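DNA ligase D 3'-phosphoesterase domain-containing protein (Methanocella paludicola, PDB 5DMP) probably hydrolyses phosphoester groups at DNA 3' ends during archaeal non-homologous end-joining repair. Local coordinates at residues Asp12-Met24 and Leu28-Asp40. Sequence-based numbering, arbitrary orientation.
Sequences DASHLHYDLRLEM and LKSWAVPKGPSLD. With VN4 (oxido(dioxo)vanadium), chain J.
Tyr18, Leu20 and Leu22 pair with Val33, Trp31 and Lys29 through six backbone hydrogen bonds, joining strands 16-24 and 28-33 antiparallel. The bond from Val33 N to Tyr18 O is short and almost straight (2.6 Å, 178°). Val33 O takes two donors, Tyr18 N and Gly36 N, which approach from opposite faces of its carbonyl plane, so the Tyr18-Val33 pair, at the end of strand 28-33, runs straight into the type I turn Val33-Gly36.

On the mainly apolar face carrying Tyr18, Leu20, Leu22, Trp31 and Val33, Leu20 CD2 approaches Trp31 CE3 (4.3 Å) and Leu22 CD1 lies 4.2 Å from Trp31 CZ3, while Leu20 CB meets Val33 CG2. With CG anti to the carbonyl carbon (chi1 -67°), the Tyr18 ring is laid against the turn, its CD1 3.4 Å from Gly36 CA. Trp132 and Trp77 make edge-to-face contacts with Trp31 and Tyr18, respectively.

The other face carries Asp19, Arg21 and Ser30 on the vanadate side, with Leu28 CB against Arg21 CB. The Arg21 chain runs extended from CG to NE alongside Ser30, and NH1 donates to Ser30 OG in the guanidinium plane (3.0 Å); that hydroxyl in turn donates to Leu28 O. Gln9 accepts from NE, and NH2 lies 3.6 Å from VN4 O3. Asp19 CB sits over one guanidinium face, offset toward its rim, while its carboxylate accepts from His11. A leucine in place of Arg21 would probably leave Ser30 OG and Gln9 OE1 without their N-H donors and the bound oxyanion less well balanced in charge.

The His17 side chain lies about 3 Å from the bound magnesium, and its CD2 rests near Ala32 CB. His53 and Tyr57 also hold the vanadate. The arrangement is a β-hairpin with a mainly apolar face and a ligand-binding face, consistent with the active site of a LigD-type phosphoesterase domain.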
loop_
_atom_site.group_PDB
_atom_site.type_symbol
_atom_site.label_atom_id
_atom_site.label_comp_id
_atom_site.label_asym_id
_atom_site.label_seq_id
_atom_site.Cartn_x
_atom_site.Cartn_y
_atom_site.Cartn_z
ATOM N N ASP A 12 -4.244 -7.296 -11.348
ATOM C CA ASP A 12 -3.825 -7.700 -12.689
ATOM C C ASP A 12 -4.694 -6.955 -13.676
ATOM O O ASP A 12 -5.815 -7.387 -13.956
ATOM C CB ASP A 12 -3.990 -9.213 -12.851
ATOM C CG ASP A 12 -3.232 -9.765 -14.040
ATOM O OD1 ASP A 12 -2.327 -9.080 -14.572
ATOM O OD2 ASP A 12 -3.534 -10.915 -14.409
ATOM N N ALA A 13 -4.169 -5.816 -14.145
ATOM C CA ALA A 13 -4.820 -4.903 -15.091
ATOM C C ALA A 13 -4.080 -4.929 -16.438
ATOM O O ALA A 13 -3.676 -6.011 -16.917
ATOM C CB ALA A 13 -4.843 -3.483 -14.520
ATOM N N SER A 14 -3.914 -3.745 -17.041
ATOM C CA SER A 14 -3.058 -3.562 -18.216
ATOM C C SER A 14 -1.722 -4.275 -17.954
ATOM O O SER A 14 -1.339 -5.238 -18.662
ATOM C CB SER A 14 -2.798 -2.071 -18.449
ATOM O OG SER A 14 -3.840 -1.269 -17.923
ATOM N N HIS A 15 -1.034 -3.805 -16.908
ATOM C CA HIS A 15 0.095 -4.527 -16.331
ATOM C C HIS A 15 -0.260 -4.932 -14.892
ATOM O O HIS A 15 -1.216 -4.398 -14.285
ATOM N N LEU A 16 0.496 -5.892 -14.370
ATOM C CA LEU A 16 0.395 -6.296 -12.973
ATOM C C LEU A 16 0.897 -5.128 -12.081
ATOM O O LEU A 16 1.988 -4.607 -12.316
ATOM C CB LEU A 16 1.217 -7.568 -12.778
ATOM C CG LEU A 16 1.080 -8.376 -11.492
ATOM C CD1 LEU A 16 1.783 -9.723 -11.621
ATOM C CD2 LEU A 16 1.656 -7.591 -10.337
ATOM N N HIS A 17 0.107 -4.680 -11.101
ATOM C CA HIS A 17 0.593 -3.713 -10.155
ATOM C C HIS A 17 -0.094 -3.879 -8.788
ATOM O O HIS A 17 -0.958 -4.748 -8.611
ATOM C CB HIS A 17 0.385 -2.266 -10.666
ATOM C CG HIS A 17 -1.068 -1.869 -10.788
ATOM N ND1 HIS A 17 -1.853 -2.278 -11.833
ATOM C CD2 HIS A 17 -1.882 -1.178 -9.957
ATOM C CE1 HIS A 17 -3.084 -1.797 -11.683
ATOM N NE2 HIS A 17 -3.135 -1.148 -10.535
ATOM N N TYR A 18 0.350 -3.111 -7.808
ATOM C CA TYR A 18 -0.212 -3.243 -6.469
ATOM C C TYR A 18 -0.862 -1.895 -6.202
ATOM O O TYR A 18 -0.431 -0.872 -6.759
ATOM C CB TYR A 18 0.840 -3.622 -5.427
ATOM C CG TYR A 18 1.381 -5.021 -5.658
ATOM C CD1 TYR A 18 2.242 -5.298 -6.755
ATOM C CD2 TYR A 18 1.087 -6.056 -4.763
ATOM C CE1 TYR A 18 2.725 -6.597 -6.955
ATOM C CE2 TYR A 18 1.568 -7.367 -4.944
ATOM C CZ TYR A 18 2.388 -7.618 -6.050
ATOM O OH TYR A 18 2.873 -8.916 -6.239
ATOM N N ASP A 19 -1.954 -1.883 -5.457
ATOM C CA ASP A 19 -2.551 -0.610 -5.042
ATOM C C ASP A 19 -2.443 -0.578 -3.557
ATOM O O ASP A 19 -3.010 -1.435 -2.842
ATOM C CB ASP A 19 -4.019 -0.563 -5.438
ATOM C CG ASP A 19 -4.174 -0.515 -6.941
ATOM O OD1 ASP A 19 -3.639 0.477 -7.474
ATOM O OD2 ASP A 19 -4.760 -1.453 -7.533
ATOM N N LEU A 20 -1.743 0.430 -3.050
ATOM C CA LEU A 20 -1.651 0.621 -1.616
ATOM C C LEU A 20 -2.701 1.655 -1.153
ATOM O O LEU A 20 -2.830 2.705 -1.789
ATOM C CB LEU A 20 -0.262 1.250 -1.267
ATOM C CG LEU A 20 -0.122 1.810 0.131
ATOM C CD1 LEU A 20 -0.090 0.628 1.175
ATOM C CD2 LEU A 20 1.225 2.554 0.164
ATOM N N ARG A 21 -3.390 1.390 -0.031
ATOM C CA ARG A 21 -4.380 2.427 0.418
ATOM C C ARG A 21 -4.332 2.584 1.904
ATOM O O ARG A 21 -4.108 1.626 2.681
ATOM C CB ARG A 21 -5.848 1.993 -0.012
ATOM C CG ARG A 21 -5.923 1.295 -1.327
ATOM C CD ARG A 21 -7.472 1.074 -1.699
ATOM N NE ARG A 21 -7.536 0.263 -2.890
ATOM C CZ ARG A 21 -7.424 0.683 -4.144
ATOM N NH1 ARG A 21 -7.243 1.982 -4.444
ATOM N NH2 ARG A 21 -7.477 -0.170 -5.104
ATOM N N LEU A 22 -4.490 3.815 2.349
ATOM C CA LEU A 22 -4.486 4.051 3.756
ATOM C C LEU A 22 -5.730 4.916 4.089
ATOM O O LEU A 22 -5.945 5.979 3.446
ATOM C CB LEU A 22 -3.254 4.917 4.177
ATOM C CG LEU A 22 -1.883 4.243 3.921
ATOM C CD1 LEU A 22 -0.801 5.305 4.173
ATOM C CD2 LEU A 22 -1.728 3.044 4.874
ATOM N N GLU A 23 -6.429 4.528 5.136
ATOM C CA GLU A 23 -7.645 5.305 5.544
ATOM C C GLU A 23 -7.284 6.618 6.192
ATOM O O GLU A 23 -6.557 6.636 7.219
ATOM C CB GLU A 23 -8.409 4.469 6.504
ATOM C CG GLU A 23 -9.688 5.202 6.986
ATOM C CD GLU A 23 -10.491 4.414 8.003
ATOM O OE1 GLU A 23 -10.212 3.216 8.289
ATOM O OE2 GLU A 23 -11.476 5.002 8.490
ATOM N N MET A 24 -7.790 7.718 5.626
ATOM C CA MET A 24 -7.787 9.003 6.342
ATOM C C MET A 24 -8.892 9.927 5.826
ATOM O O MET A 24 -9.325 9.806 4.653
ATOM C CB MET A 24 -6.430 9.705 6.224
ATOM C CG MET A 24 -5.801 9.798 4.841
ATOM S SD MET A 24 -4.067 10.390 4.788
ATOM C CE MET A 24 -3.056 8.927 4.538
ATOM N N LEU A 28 -10.198 6.008 1.505
ATOM C CA LEU A 28 -8.916 5.305 1.396
ATOM C C LEU A 28 -8.078 6.106 0.387
ATOM O O LEU A 28 -8.352 6.096 -0.820
ATOM C CB LEU A 28 -9.197 3.884 0.813
ATOM C CG LEU A 28 -10.012 2.994 1.767
ATOM C CD1 LEU A 28 -10.187 1.574 1.168
ATOM C CD2 LEU A 28 -9.447 2.847 3.172
ATOM N N LYS A 29 -7.049 6.823 0.864
ATOM C CA LYS A 29 -6.097 7.469 -0.024
ATOM C C LYS A 29 -5.236 6.385 -0.689
ATOM O O LYS A 29 -4.809 5.464 0.012
ATOM C CB LYS A 29 -5.149 8.403 0.824
ATOM C CG LYS A 29 -5.808 9.472 1.705
ATOM C CD LYS A 29 -6.669 10.441 0.876
ATOM C CE LYS A 29 -5.852 11.171 -0.154
ATOM N NZ LYS A 29 -6.790 12.196 -0.743
ATOM N N SER A 30 -5.008 6.479 -2.002
ATOM C CA SER A 30 -4.584 5.318 -2.763
ATOM C C SER A 30 -3.364 5.696 -3.609
ATOM O O SER A 30 -3.284 6.804 -4.127
ATOM C CB SER A 30 -5.709 4.857 -3.682
ATOM O OG SER A 30 -6.806 4.429 -2.832
ATOM N N TRP A 31 -2.510 4.718 -3.846
ATOM C CA TRP A 31 -1.377 4.866 -4.754
ATOM C C TRP A 31 -1.229 3.578 -5.529
ATOM O O TRP A 31 -1.403 2.463 -4.964
ATOM C CB TRP A 31 -0.082 5.051 -3.949
ATOM C CG TRP A 31 0.102 6.341 -3.172
ATOM C CD1 TRP A 31 0.873 7.450 -3.578
ATOM C CD2 TRP A 31 -0.396 6.665 -1.864
ATOM N NE1 TRP A 31 0.834 8.415 -2.581
ATOM C CE2 TRP A 31 0.072 7.974 -1.533
ATOM C CE3 TRP A 31 -1.204 5.985 -0.914
ATOM C CZ2 TRP A 31 -0.231 8.603 -0.291
ATOM C CZ3 TRP A 31 -1.535 6.599 0.261
ATOM C CH2 TRP A 31 -1.076 7.941 0.568
ATOM N N ALA A 32 -0.845 3.680 -6.802
ATOM C CA ALA A 32 -0.505 2.477 -7.549
ATOM C C ALA A 32 0.998 2.242 -7.415
ATOM O O ALA A 32 1.792 3.154 -7.677
ATOM C CB ALA A 32 -0.880 2.642 -9.026
ATOM N N VAL A 33 1.383 1.024 -7.063
ATOM C CA VAL A 33 2.782 0.711 -6.814
ATOM C C VAL A 33 3.163 -0.405 -7.757
ATOM O O VAL A 33 2.930 -1.595 -7.468
ATOM C CB VAL A 33 3.010 0.312 -5.309
ATOM C CG1 VAL A 33 4.521 0.032 -5.070
ATOM C CG2 VAL A 33 2.490 1.453 -4.395
ATOM N N PRO A 34 3.736 -0.053 -8.924
ATOM C CA PRO A 34 4.008 -1.063 -9.969
ATOM C C PRO A 34 4.637 -2.348 -9.518
ATOM O O PRO A 34 4.093 -3.420 -9.871
ATOM C CB PRO A 34 4.903 -0.309 -10.978
ATOM C CG PRO A 34 4.315 1.061 -10.907
ATOM C CD PRO A 34 3.902 1.318 -9.452
ATOM N N LYS A 35 5.685 -2.312 -8.694
ATOM C CA LYS A 35 6.389 -3.578 -8.346
ATOM C C LYS A 35 6.027 -4.046 -6.926
ATOM O O LYS A 35 6.543 -5.060 -6.395
ATOM C CB LYS A 35 7.915 -3.373 -8.379
ATOM C CG LYS A 35 8.503 -3.038 -9.769
ATOM C CD LYS A 35 10.006 -3.371 -9.832
ATOM C CE LYS A 35 10.231 -4.888 -9.666
ATOM N NZ LYS A 35 11.483 -5.397 -8.982
ATOM N N GLY A 36 5.093 -3.348 -6.312
ATOM C CA GLY A 36 4.706 -3.788 -4.938
ATOM C C GLY A 36 5.703 -3.382 -3.850
ATOM O O GLY A 36 6.777 -2.760 -4.146
ATOM N N PRO A 37 5.373 -3.665 -2.566
ATOM C CA PRO A 37 6.215 -3.239 -1.468
ATOM C C PRO A 37 7.504 -4.059 -1.485
ATOM O O PRO A 37 7.509 -5.181 -2.048
ATOM C CB PRO A 37 5.411 -3.614 -0.222
ATOM C CG PRO A 37 4.483 -4.703 -0.672
ATOM C CD PRO A 37 4.134 -4.372 -2.105
ATOM N N SER A 38 8.548 -3.481 -0.919
ATOM C CA SER A 38 9.757 -4.262 -0.675
ATOM C C SER A 38 10.028 -4.229 0.822
ATOM O O SER A 38 9.829 -3.188 1.494
ATOM C CB SER A 38 10.939 -3.704 -1.516
ATOM O OG SER A 38 12.158 -4.341 -1.118
ATOM N N LEU A 39 10.537 -5.354 1.371
ATOM C CA LEU A 39 10.947 -5.401 2.787
ATOM C C LEU A 39 12.295 -4.761 3.009
ATOM O O LEU A 39 12.690 -4.531 4.166
ATOM C CB LEU A 39 11.057 -6.895 3.246
ATOM C CG LEU A 39 9.764 -7.685 3.085
ATOM C CD1 LEU A 39 9.944 -9.183 3.470
ATOM C CD2 LEU A 39 8.681 -7.025 3.942
ATOM N N ASP A 40 13.034 -4.484 1.910
ATOM C CA ASP A 40 14.426 -3.970 2.004
ATOM C C ASP A 40 14.418 -2.441 2.024
ATOM O O ASP A 40 13.935 -1.858 1.067
ATOM C CB ASP A 40 15.183 -4.466 0.761
ATOM C CG ASP A 40 16.658 -4.086 0.768
ATOM O OD1 ASP A 40 17.089 -3.189 1.517
ATOM O OD2 ASP A 40 17.390 -4.749 0.013
HETATM V V VN4 J . -8.910 0.225 -8.406
HETATM O O1 VN4 J . -10.659 0.996 -8.573
HETATM O O2 VN4 J . -9.122 -1.692 -8.268
HETATM O O3 VN4 J . -7.347 1.301 -8.393
#